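Local coordinates for transcriptional activator of comK gene (Bacillus halodurans, PDB 2HQB), which probably serves as a membrane-attached lipoprotein of the BMP family, built like type I periplasmic binding proteins and named for activating the competence gene comK, at residues S267-D271 against E272-Q276; G191-V194 against P195-A199; L251-D254 against F255-V259. All coordinates share one frame; numbering follows the deposited sequence.

Interaction 1: residues S267-D271 against E272-Q276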
ATOM      1  N   SER A 267     -21.369  -5.796   5.081  1.00 77.73           N
ATOM      2  CA  SER A 267     -22.527  -6.612   5.451  1.00 74.00           C
ATOM      3  C   SER A 267     -23.231  -6.932   4.133  1.00 73.86           C
ATOM      4  O   SER A 267     -23.772  -8.020   3.924  1.00 70.09           O
ATOM      5  CB  SER A 267     -23.449  -5.770   6.324  1.00 69.93           C
ATOM      6  OG  SER A 267     -23.707  -4.508   5.695  1.00 58.28           O
ATOM      7  N   VAL A 268     -23.200  -5.934   3.256  1.00 71.95           N
ATOM      8  CA  VAL A 268     -23.797  -5.975   1.938  1.00 68.94           C
ATOM      9  C   VAL A 268     -23.353  -7.167   1.090  1.00 72.68           C
ATOM     10  O   VAL A 268     -24.155  -7.780   0.389  1.00 73.81           O
ATOM     11  CB  VAL A 268     -23.458  -4.681   1.193  1.00 65.97           C
ATOM     12  CG1 VAL A 268     -23.985  -4.730  -0.193  1.00 73.27           C
ATOM     13  CG2 VAL A 268     -24.031  -3.490   1.935  1.00 67.64           C
ATOM     14  N   VAL A 269     -22.079  -7.513   1.149  1.00 74.79           N
ATOM     15  CA  VAL A 269     -21.613  -8.613   0.331  1.00 75.99           C
ATOM     16  C   VAL A 269     -22.206  -9.949   0.723  1.00 79.39           C
ATOM     17  O   VAL A 269     -22.165 -10.349   1.879  1.00 82.11           O
ATOM     18  CB  VAL A 269     -20.078  -8.721   0.348  1.00 77.10           C
ATOM     19  CG1 VAL A 269     -19.631 -10.016  -0.314  1.00 83.72           C
ATOM     20  CG2 VAL A 269     -19.483  -7.551  -0.398  1.00 75.78           C
ATOM     21  N   PRO A 270     -22.794 -10.650  -0.244  1.00 80.88           N
ATOM     22  CA  PRO A 270     -23.379 -11.952   0.038  1.00 80.66           C
ATOM     23  C   PRO A 270     -22.288 -12.834   0.606  1.00 79.49           C
ATOM     24  O   PRO A 270     -21.160 -12.830   0.123  1.00 75.99           O
ATOM     25  CB  PRO A 270     -23.844 -12.410  -1.331  1.00 84.21           C
ATOM     26  CG  PRO A 270     -24.285 -11.123  -1.948  1.00 81.92           C
ATOM     27  CD  PRO A 270     -23.134 -10.214  -1.607  1.00 83.89           C
ATOM     28  N   ASP A 271     -22.643 -13.582   1.640  1.00 83.34           N
ATOM     29  CA  ASP A 271     -21.721 -14.479   2.336  1.00 84.38           C
ATOM     30  C   ASP A 271     -21.043 -15.517   1.426  1.00 78.29           C
ATOM     31  O   ASP A 271     -20.080 -16.154   1.832  1.00 73.53           O
ATOM     32  CB  ASP A 271     -22.475 -15.173   3.497  1.00 91.48           C
ATOM     33  CG  ASP A 271     -21.591 -15.418   4.736  1.00 99.53           C
ATOM     34  OD1 ASP A 271     -21.256 -16.599   5.007  1.00 99.48           O
ATOM     35  OD2 ASP A 271     -21.238 -14.436   5.442  1.00101.94           O
ATOM     36  N   GLU A 272     -21.520 -15.680   0.198  1.00 78.60           N
ATOM     37  CA  GLU A 272     -20.910 -16.654  -0.711  1.00 83.88           C
ATOM     38  C   GLU A 272     -19.773 -16.025  -1.498  1.00 83.46           C
ATOM     39  O   GLU A 272     -18.711 -16.621  -1.675  1.00 84.22           O
ATOM     40  CB  GLU A 272     -21.942 -17.188  -1.689  1.00 92.55           C
ATOM     41  CG  GLU A 272     -22.376 -16.154  -2.688  1.00107.51           C
ATOM     42  CD  GLU A 272     -23.796 -16.365  -3.114  1.00120.44           C
ATOM     43  OE1 GLU A 272     -24.110 -17.508  -3.519  1.00128.28           O
ATOM     44  OE2 GLU A 272     -24.590 -15.395  -3.040  1.00119.31           O
ATOM     45  N   VAL A 273     -20.016 -14.820  -1.994  1.00 82.31           N
ATOM     46  CA  VAL A 273     -19.008 -14.088  -2.740  1.00 78.27           C
ATOM     47  C   VAL A 273     -17.713 -14.073  -1.920  1.00 75.08           C
ATOM     48  O   VAL A 273     -16.627 -14.259  -2.467  1.00 73.89           O
ATOM     49  CB  VAL A 273     -19.476 -12.639  -2.999  1.00 76.73           C
ATOM     50  CG1 VAL A 273     -18.429 -11.883  -3.804  1.00 68.22           C
ATOM     51  CG2 VAL A 273     -20.821 -12.657  -3.718  1.00 66.76           C
ATOM     52  N   ARG A 274     -17.837 -13.864  -0.609  1.00 72.59           N
ATOM     53  CA  ARG A 274     -16.678 -13.831   0.272  1.00 73.26           C
ATOM     54  C   ARG A 274     -15.963 -15.142   0.124  1.00 77.74           C
ATOM     55  O   ARG A 274     -14.883 -15.199  -0.465  1.00 78.10           O
ATOM     56  CB  ARG A 274     -17.083 -13.654   1.743  1.00 72.37           C
ATOM     57  CG  ARG A 274     -17.914 -12.427   2.024  1.00 73.00           C
ATOM     58  CD  ARG A 274     -18.404 -12.347   3.459  1.00 73.61           C
ATOM     59  NE  ARG A 274     -19.242 -11.157   3.623  1.00 83.91           N
ATOM     60  CZ  ARG A 274     -19.610 -10.638   4.792  1.00 83.92           C
ATOM     61  NH1 ARG A 274     -19.216 -11.212   5.926  1.00 82.01           N
ATOM     62  NH2 ARG A 274     -20.353  -9.531   4.824  1.00 68.26           N
ATOM     63  N   GLU A 275     -16.586 -16.195   0.662  1.00 84.11           N
ATOM     64  CA  GLU A 275     -16.054 -17.567   0.646  1.00 82.89           C
ATOM     65  C   GLU A 275     -15.244 -17.835  -0.610  1.00 74.69           C
ATOM     66  O   GLU A 275     -14.130 -18.326  -0.538  1.00 69.82           O
ATOM     67  CB  GLU A 275     -17.196 -18.588   0.725  1.00 95.32           C
ATOM     68  CG  GLU A 275     -18.250 -18.313   1.807  1.00114.68           C
ATOM     69  CD  GLU A 275     -19.502 -19.197   1.661  1.00129.80           C
ATOM     70  OE1 GLU A 275     -20.129 -19.173   0.572  1.00134.22           O
ATOM     71  OE2 GLU A 275     -19.858 -19.910   2.634  1.00131.58           O
ATOM     72  N   GLN A 276     -15.813 -17.495  -1.758  1.00 72.28           N
ATOM     73  CA  GLN A 276     -15.144 -17.709  -3.027  1.00 73.83           C
ATOM     74  C   GLN A 276     -13.739 -17.104  -3.075  1.00 78.07           C
ATOM     75  O   GLN A 276     -12.766 -17.790  -3.438  1.00 80.96           O
ATOM     76  CB  GLN A 276     -15.993 -17.138  -4.150  1.00 65.32           C
ATOM     77  CG  GLN A 276     -15.468 -17.525  -5.495  1.00 65.61           C
ATOM     78  CD  GLN A 276     -16.491 -17.306  -6.559  1.00 71.32           C
ATOM     79  OE1 GLN A 276     -17.624 -16.923  -6.263  1.00 69.12           O
ATOM     80  NE2 GLN A 276     -16.115 -17.550  -7.810  1.00 69.88           N
TER
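Val269 and Pro270 run in extended backbone into helix 271-286, and both pack against its first turn at Val273 and Arg274. This is a helix N-terminus with Pro270 at the N-cap position. The Pro270 carbonyl faces into the turn, its O 3.1 Å from Val273 N. Inside the helix, Gln276 N donates to Glu272 O.

The apolar part is small. Val269 CG1 meets Val273 CB at 3.8 Å, with the two side chains at about a right angle. Pro270 lies alongside Val273 instead, its CB 3.9 Å from Val273 CG2. Val119 of helix 110-122 and Met123, just after it, pack on Val269.

Arg274 reaches back over the loop. Its CG stands anti to the carbonyl carbon (chi1 -57°) and the chain then stays extended to NE. Its CG touches Val269 CG1 at 3.8 Å on the way. Arg274 NH2 makes a weak hydrogen bond to Ser266 O. The salt bridge with Asp271 is long and purely electrostatic, since the oxygen lies well out of the guanidinium plane; Asp271 OD2 is 3.8 Å from Arg274 NH1. At the guanidinium edge, near its plane, Ser267 CA sits 3.7 Å from Arg274 NH2.

Interaction 2: residues G191-V194 against P195-A199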
ATOM      1  N   GLY A 191      -3.488   9.713  -1.859  1.00 31.39           N
ATOM      2  CA  GLY A 191      -3.850  11.107  -1.748  1.00 36.50           C
ATOM      3  C   GLY A 191      -5.326  11.469  -1.862  1.00 39.18           C
ATOM      4  O   GLY A 191      -5.849  12.123  -0.957  1.00 36.24           O
ATOM      5  N   TYR A 192      -6.010  11.044  -2.938  1.00 40.78           N
ATOM      6  CA  TYR A 192      -7.416  11.425  -3.140  1.00 37.09           C
ATOM      7  C   TYR A 192      -8.433  10.401  -2.792  1.00 38.93           C
ATOM      8  O   TYR A 192      -9.614  10.642  -2.943  1.00 45.58           O
ATOM      9  CB  TYR A 192      -7.650  11.834  -4.591  1.00 35.21           C
ATOM     10  CG  TYR A 192      -7.272  10.754  -5.560  1.00 42.46           C
ATOM     11  CD1 TYR A 192      -8.004   9.547  -5.630  1.00 34.37           C
ATOM     12  CD2 TYR A 192      -6.139  10.896  -6.367  1.00 39.74           C
ATOM     13  CE1 TYR A 192      -7.591   8.511  -6.486  1.00 22.33           C
ATOM     14  CE2 TYR A 192      -5.714   9.867  -7.226  1.00 32.72           C
ATOM     15  CZ  TYR A 192      -6.442   8.681  -7.276  1.00 29.35           C
ATOM     16  OH  TYR A 192      -5.998   7.671  -8.092  1.00 39.71           O
ATOM     17  N   HIS A 193      -7.978   9.254  -2.327  1.00 40.15           N
ATOM     18  CA  HIS A 193      -8.863   8.168  -1.995  1.00 38.66           C
ATOM     19  C   HIS A 193     -10.139   8.548  -1.230  1.00 40.58           C
ATOM     20  O   HIS A 193     -11.250   8.289  -1.726  1.00 40.90           O
ATOM     21  CB  HIS A 193      -8.083   7.095  -1.256  1.00 35.36           C
ATOM     22  CG  HIS A 193      -8.878   5.866  -0.977  1.00 32.65           C
ATOM     23  ND1 HIS A 193      -9.119   4.907  -1.936  1.00 30.51           N
ATOM     24  CD2 HIS A 193      -9.515   5.456   0.142  1.00 34.10           C
ATOM     25  CE1 HIS A 193      -9.874   3.956  -1.418  1.00 38.56           C
ATOM     26  NE2 HIS A 193     -10.129   4.263  -0.157  1.00 45.51           N
ATOM     27  N   VAL A 194     -10.013   9.151  -0.047  1.00 39.17           N
ATOM     28  CA  VAL A 194     -11.218   9.531   0.698  1.00 38.83           C
ATOM     29  C   VAL A 194     -12.110  10.521  -0.070  1.00 43.44           C
ATOM     30  O   VAL A 194     -13.303  10.259  -0.265  1.00 46.76           O
ATOM     31  CB  VAL A 194     -10.886  10.110   2.017  1.00 36.79           C
ATOM     32  CG1 VAL A 194     -12.148  10.517   2.692  1.00 36.40           C
ATOM     33  CG2 VAL A 194     -10.174   9.068   2.864  1.00 41.46           C
ATOM     34  N   PRO A 195     -11.560  11.671  -0.506  1.00 40.34           N
ATOM     35  CA  PRO A 195     -12.374  12.625  -1.267  1.00 39.19           C
ATOM     36  C   PRO A 195     -13.317  11.885  -2.240  1.00 40.04           C
ATOM     37  O   PRO A 195     -14.511  12.170  -2.308  1.00 41.36           O
ATOM     38  CB  PRO A 195     -11.325  13.427  -2.023  1.00 34.52           C
ATOM     39  CG  PRO A 195     -10.219  13.535  -1.038  1.00 41.84           C
ATOM     40  CD  PRO A 195     -10.176  12.157  -0.379  1.00 44.43           C
ATOM     41  N   VAL A 196     -12.765  10.917  -2.970  1.00 41.36           N
ATOM     42  CA  VAL A 196     -13.537  10.144  -3.932  1.00 42.63           C
ATOM     43  C   VAL A 196     -14.438   9.108  -3.267  1.00 46.72           C
ATOM     44  O   VAL A 196     -15.538   8.871  -3.756  1.00 51.53           O
ATOM     45  CB  VAL A 196     -12.618   9.430  -4.974  1.00 42.16           C
ATOM     46  CG1 VAL A 196     -13.412   8.404  -5.756  1.00 46.36           C
ATOM     47  CG2 VAL A 196     -12.006  10.443  -5.940  1.00 38.91           C
ATOM     48  N   VAL A 197     -13.995   8.484  -2.174  1.00 44.27           N
ATOM     49  CA  VAL A 197     -14.847   7.497  -1.504  1.00 42.31           C
ATOM     50  C   VAL A 197     -16.101   8.209  -1.023  1.00 43.47           C
ATOM     51  O   VAL A 197     -17.214   7.721  -1.195  1.00 45.40           O
ATOM     52  CB  VAL A 197     -14.141   6.812  -0.295  1.00 33.89           C
ATOM     53  CG1 VAL A 197     -15.147   6.200   0.600  1.00 14.73           C
ATOM     54  CG2 VAL A 197     -13.286   5.700  -0.770  1.00 14.72           C
ATOM     55  N   GLU A 198     -15.903   9.368  -0.419  1.00 46.22           N
ATOM     56  CA  GLU A 198     -16.997  10.202   0.065  1.00 51.94           C
ATOM     57  C   GLU A 198     -18.054  10.464  -1.016  1.00 53.33           C
ATOM     58  O   GLU A 198     -19.230  10.116  -0.850  1.00 52.47           O
ATOM     59  CB  GLU A 198     -16.448  11.544   0.490  1.00 56.25           C
ATOM     60  CG  GLU A 198     -16.951  11.964   1.803  1.00 70.08           C
ATOM     61  CD  GLU A 198     -16.080  11.456   2.897  1.00 69.35           C
ATOM     62  OE1 GLU A 198     -15.060  12.116   3.168  1.00 85.00           O
ATOM     63  OE2 GLU A 198     -16.404  10.400   3.474  1.00 71.56           O
ATOM     64  N   ALA A 199     -17.614  11.121  -2.097  1.00 50.99           N
ATOM     65  CA  ALA A 199     -18.454  11.464  -3.244  1.00 49.32           C
ATOM     66  C   ALA A 199     -19.244  10.220  -3.674  1.00 51.90           C
ATOM     67  O   ALA A 199     -20.376  10.306  -4.160  1.00 54.59           O
ATOM     68  CB  ALA A 199     -17.565  11.998  -4.419  1.00 41.94           C
TER
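His193 and Val197, one helical turn apart, meet through a methyl-on-ring contact. The CG2 methyl of Val197 lies over one face of the imidazole, 3.9 Å from the ring centroid of His193 and offset toward the rim on the NE2 side. This is a CH-pi contact. It is possible because the His193 ring is set anti to the backbone N (chi1 -175°), while Val197 CG2 stands beside its own backbone N, which brings it to the His193 ring one turn earlier.

Tyr192 and Val196 also lie side by side, pointing the same way, with Tyr192 CD1 4.1 Å from Val196 CG2. Val194 and Glu198 repeat the pattern, Val194 CG1 being 3.4 Å from Glu198 OE1.

Three backbone hydrogen bonds set this spacing. Val196 N donates to Tyr192 O at 3.2 Å, Val197 N to His193 O at 2.8 Å, and Glu198 N to Val194 O at 2.8 Å. Pro195 has no N-H to give, which suits a place in the first turn.

Outer partners fix the two rings. Tyr192 OH is hydrogen-bonded to Ile132 O, and His193 ND1 to Pro187 O. Ala170 of helix 167-178 packs on both Tyr192 and Val196. The arrangement is the start of the helix in a beta-alpha-beta unit, strand 184-186, helix 193-203 and strand 206-211, in a Rossmann-like lobe of the type I periplasmic binding protein fold.

Interaction 3: residues L251-D254 against F255-V259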
ATOM      1  N   LEU A 251      13.451  -6.384  -1.493  1.00 51.39           N
ATOM      2  CA  LEU A 251      12.561  -7.436  -1.046  1.00 49.90           C
ATOM      3  C   LEU A 251      11.114  -7.169  -1.460  1.00 51.57           C
ATOM      4  O   LEU A 251      10.667  -6.035  -1.429  1.00 58.51           O
ATOM      5  CB  LEU A 251      12.663  -7.558   0.469  1.00 43.90           C
ATOM      6  CG  LEU A 251      14.101  -7.556   1.003  1.00 49.61           C
ATOM      7  CD1 LEU A 251      14.109  -8.188   2.390  1.00 45.67           C
ATOM      8  CD2 LEU A 251      15.047  -8.300   0.074  1.00 35.64           C
ATOM      9  N   TYR A 252      10.376  -8.209  -1.844  1.00 50.96           N
ATOM     10  CA  TYR A 252       8.981  -8.041  -2.261  1.00 48.73           C
ATOM     11  C   TYR A 252       7.992  -8.782  -1.390  1.00 48.82           C
ATOM     12  O   TYR A 252       8.182  -9.961  -1.129  1.00 51.05           O
ATOM     13  CB  TYR A 252       8.814  -8.479  -3.705  1.00 43.37           C
ATOM     14  CG  TYR A 252       9.432  -7.502  -4.655  1.00 46.52           C
ATOM     15  CD1 TYR A 252      10.824  -7.482  -4.869  1.00 47.53           C
ATOM     16  CD2 TYR A 252       8.645  -6.521  -5.272  1.00 46.33           C
ATOM     17  CE1 TYR A 252      11.419  -6.492  -5.676  1.00 52.97           C
ATOM     18  CE2 TYR A 252       9.220  -5.532  -6.074  1.00 50.16           C
ATOM     19  CZ  TYR A 252      10.608  -5.512  -6.274  1.00 55.27           C
ATOM     20  OH  TYR A 252      11.166  -4.492  -7.035  1.00 61.33           O
ATOM     21  N   TYR A 253       6.931  -8.095  -0.953  1.00 48.10           N
ATOM     22  CA  TYR A 253       5.929  -8.703  -0.075  1.00 46.68           C
ATOM     23  C   TYR A 253       4.532  -8.747  -0.671  1.00 47.76           C
ATOM     24  O   TYR A 253       4.129  -7.830  -1.385  1.00 47.86           O
ATOM     25  CB  TYR A 253       5.932  -7.962   1.252  1.00 44.93           C
ATOM     26  CG  TYR A 253       7.304  -7.925   1.879  1.00 37.08           C
ATOM     27  CD1 TYR A 253       8.325  -7.150   1.337  1.00 46.93           C
ATOM     28  CD2 TYR A 253       7.585  -8.677   2.995  1.00 40.31           C
ATOM     29  CE1 TYR A 253       9.594  -7.137   1.906  1.00 48.14           C
ATOM     30  CE2 TYR A 253       8.838  -8.669   3.569  1.00 47.63           C
ATOM     31  CZ  TYR A 253       9.838  -7.902   3.027  1.00 48.12           C
ATOM     32  OH  TYR A 253      11.081  -7.943   3.614  1.00 58.06           O
ATOM     33  N   ASP A 254       3.790  -9.811  -0.373  1.00 47.00           N
ATOM     34  CA  ASP A 254       2.449  -9.988  -0.946  1.00 50.98           C
ATOM     35  C   ASP A 254       1.582 -10.763   0.021  1.00 55.42           C
ATOM     36  O   ASP A 254       1.903 -10.842   1.206  1.00 58.84           O
ATOM     37  CB  ASP A 254       2.561 -10.770  -2.255  1.00 54.93           C
ATOM     38  CG  ASP A 254       1.388 -10.565  -3.172  1.00 56.45           C
ATOM     39  OD1 ASP A 254       0.364 -10.017  -2.722  1.00 64.22           O
ATOM     40  OD2 ASP A 254       1.492 -10.971  -4.352  1.00 56.48           O
ATOM     41  N   PHE A 255       0.488 -11.344  -0.471  1.00 58.40           N
ATOM     42  CA  PHE A 255      -0.414 -12.120   0.399  1.00 59.77           C
ATOM     43  C   PHE A 255       0.267 -13.264   1.139  1.00 63.49           C
ATOM     44  O   PHE A 255      -0.097 -13.590   2.258  1.00 60.99           O
ATOM     45  CB  PHE A 255      -1.564 -12.704  -0.395  1.00 47.61           C
ATOM     46  CG  PHE A 255      -2.740 -11.776  -0.554  1.00 46.83           C
ATOM     47  CD1 PHE A 255      -2.905 -11.030  -1.718  1.00 40.59           C
ATOM     48  CD2 PHE A 255      -3.750 -11.748   0.401  1.00 44.61           C
ATOM     49  CE1 PHE A 255      -4.064 -10.287  -1.935  1.00 29.40           C
ATOM     50  CE2 PHE A 255      -4.911 -11.003   0.186  1.00 48.24           C
ATOM     51  CZ  PHE A 255      -5.068 -10.276  -0.986  1.00 34.50           C
ATOM     52  N   GLN A 256       1.256 -13.870   0.497  1.00 70.36           N
ATOM     53  CA  GLN A 256       1.988 -14.985   1.083  1.00 68.61           C
ATOM     54  C   GLN A 256       2.851 -14.557   2.277  1.00 69.68           C
ATOM     55  O   GLN A 256       3.043 -15.324   3.207  1.00 73.30           O
ATOM     56  CB  GLN A 256       2.868 -15.632   0.015  1.00 63.84           C
ATOM     57  CG  GLN A 256       2.283 -15.588  -1.405  1.00 74.04           C
ATOM     58  CD  GLN A 256       3.020 -14.604  -2.312  1.00 80.63           C
ATOM     59  OE1 GLN A 256       4.247 -14.538  -2.289  1.00 87.19           O
ATOM     60  NE2 GLN A 256       2.278 -13.850  -3.118  1.00 85.57           N
ATOM     61  N   ASP A 257       3.364 -13.332   2.266  1.00 67.61           N
ATOM     62  CA  ASP A 257       4.208 -12.869   3.359  1.00 60.55           C
ATOM     63  C   ASP A 257       3.400 -12.352   4.540  1.00 58.45           C
ATOM     64  O   ASP A 257       3.967 -12.011   5.569  1.00 60.87           O
ATOM     65  CB  ASP A 257       5.171 -11.789   2.872  1.00 62.65           C
ATOM     66  CG  ASP A 257       5.844 -12.149   1.543  1.00 78.68           C
ATOM     67  OD1 ASP A 257       6.864 -11.510   1.201  1.00 84.12           O
ATOM     68  OD2 ASP A 257       5.356 -13.055   0.829  1.00 79.99           O
ATOM     69  N   GLY A 258       2.077 -12.291   4.392  1.00 59.48           N
ATOM     70  CA  GLY A 258       1.205 -11.834   5.482  1.00 61.59           C
ATOM     71  C   GLY A 258       1.025 -10.338   5.760  1.00 64.26           C
ATOM     72  O   GLY A 258       0.438  -9.943   6.775  1.00 63.07           O
ATOM     73  N   VAL A 259       1.512  -9.497   4.856  1.00 61.71           N
ATOM     74  CA  VAL A 259       1.405  -8.078   5.056  1.00 55.98           C
ATOM     75  C   VAL A 259       0.584  -7.446   3.956  1.00 60.44           C
ATOM     76  O   VAL A 259       0.703  -6.242   3.664  1.00 64.03           O
ATOM     77  CB  VAL A 259       2.790  -7.452   5.141  1.00 46.29           C
ATOM     78  CG1 VAL A 259       3.514  -8.016   6.312  1.00 43.69           C
ATOM     79  CG2 VAL A 259       3.554  -7.715   3.882  1.00 42.89           C
TER
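Tyr253 and Val259 form the tight side of this turn, where the chain leaves strand 249-253 and bends toward strand 260-262. Val259 CG2 packs on Tyr253 CB at 3.6 Å. Its position between the backbone N and the carbonyl carbon (chi1 of CG1 -62°) directs that methyl to the tyrosine. Leu233 of helix 230-240 touches both side chains. Phe255 is also buried, edge-to-face with Phe115.

Asp254 makes two weak bonds at the bend. Its OD1 takes a weak hydrogen bond from Phe255 N, 2.6 Å away. Its backbone O takes another weak one from Asp257 N at 3.1 Å, and the turn over residues 254-257 is thus only weakly closed.

The solvent side is looser: Gln256 is exposed and Asp257 partly so. The Gln256 chain is bent at chi2 and curls back so that NE2 comes 3.2 Å from Asp254 CB, the amide and carboxylate planes 66° apart. Asp257 crosses Tyr253 at about a right angle, its OD1 3.4 Å from Tyr253 CD2.

The Asp254 carboxylate has a second partner. While OD1 bonds weakly to Phe255 N, OD2 is hydrogen-bonded to Tyr284 OH, and the one side chain ties the turn to helix 271-286.

How the interactions relate
The contacts come along the chain in the order interaction 2, interaction 3, interaction 1. None touches another. Their centres lie about 24 to 26 Å apart, and interactions 2 and 3 are on opposite sides of the chain's centre. Interaction 2 belongs to the lobe built on the mixed sheet. Interaction 3 follows strand 249-253, the last strand of the parallel sheet, and leads to strand 260-262 of the mixed sheet, so it lies on a crossing between the two lobes. Helix 271-286 begins in interaction 1 and supplies Tyr284 to interaction 3. Helix 110-122 is shared too, with Val119 at interaction 1 and Ala111 and Met112 at interaction 3. This is consistent with a two-lobed binding-protein fold.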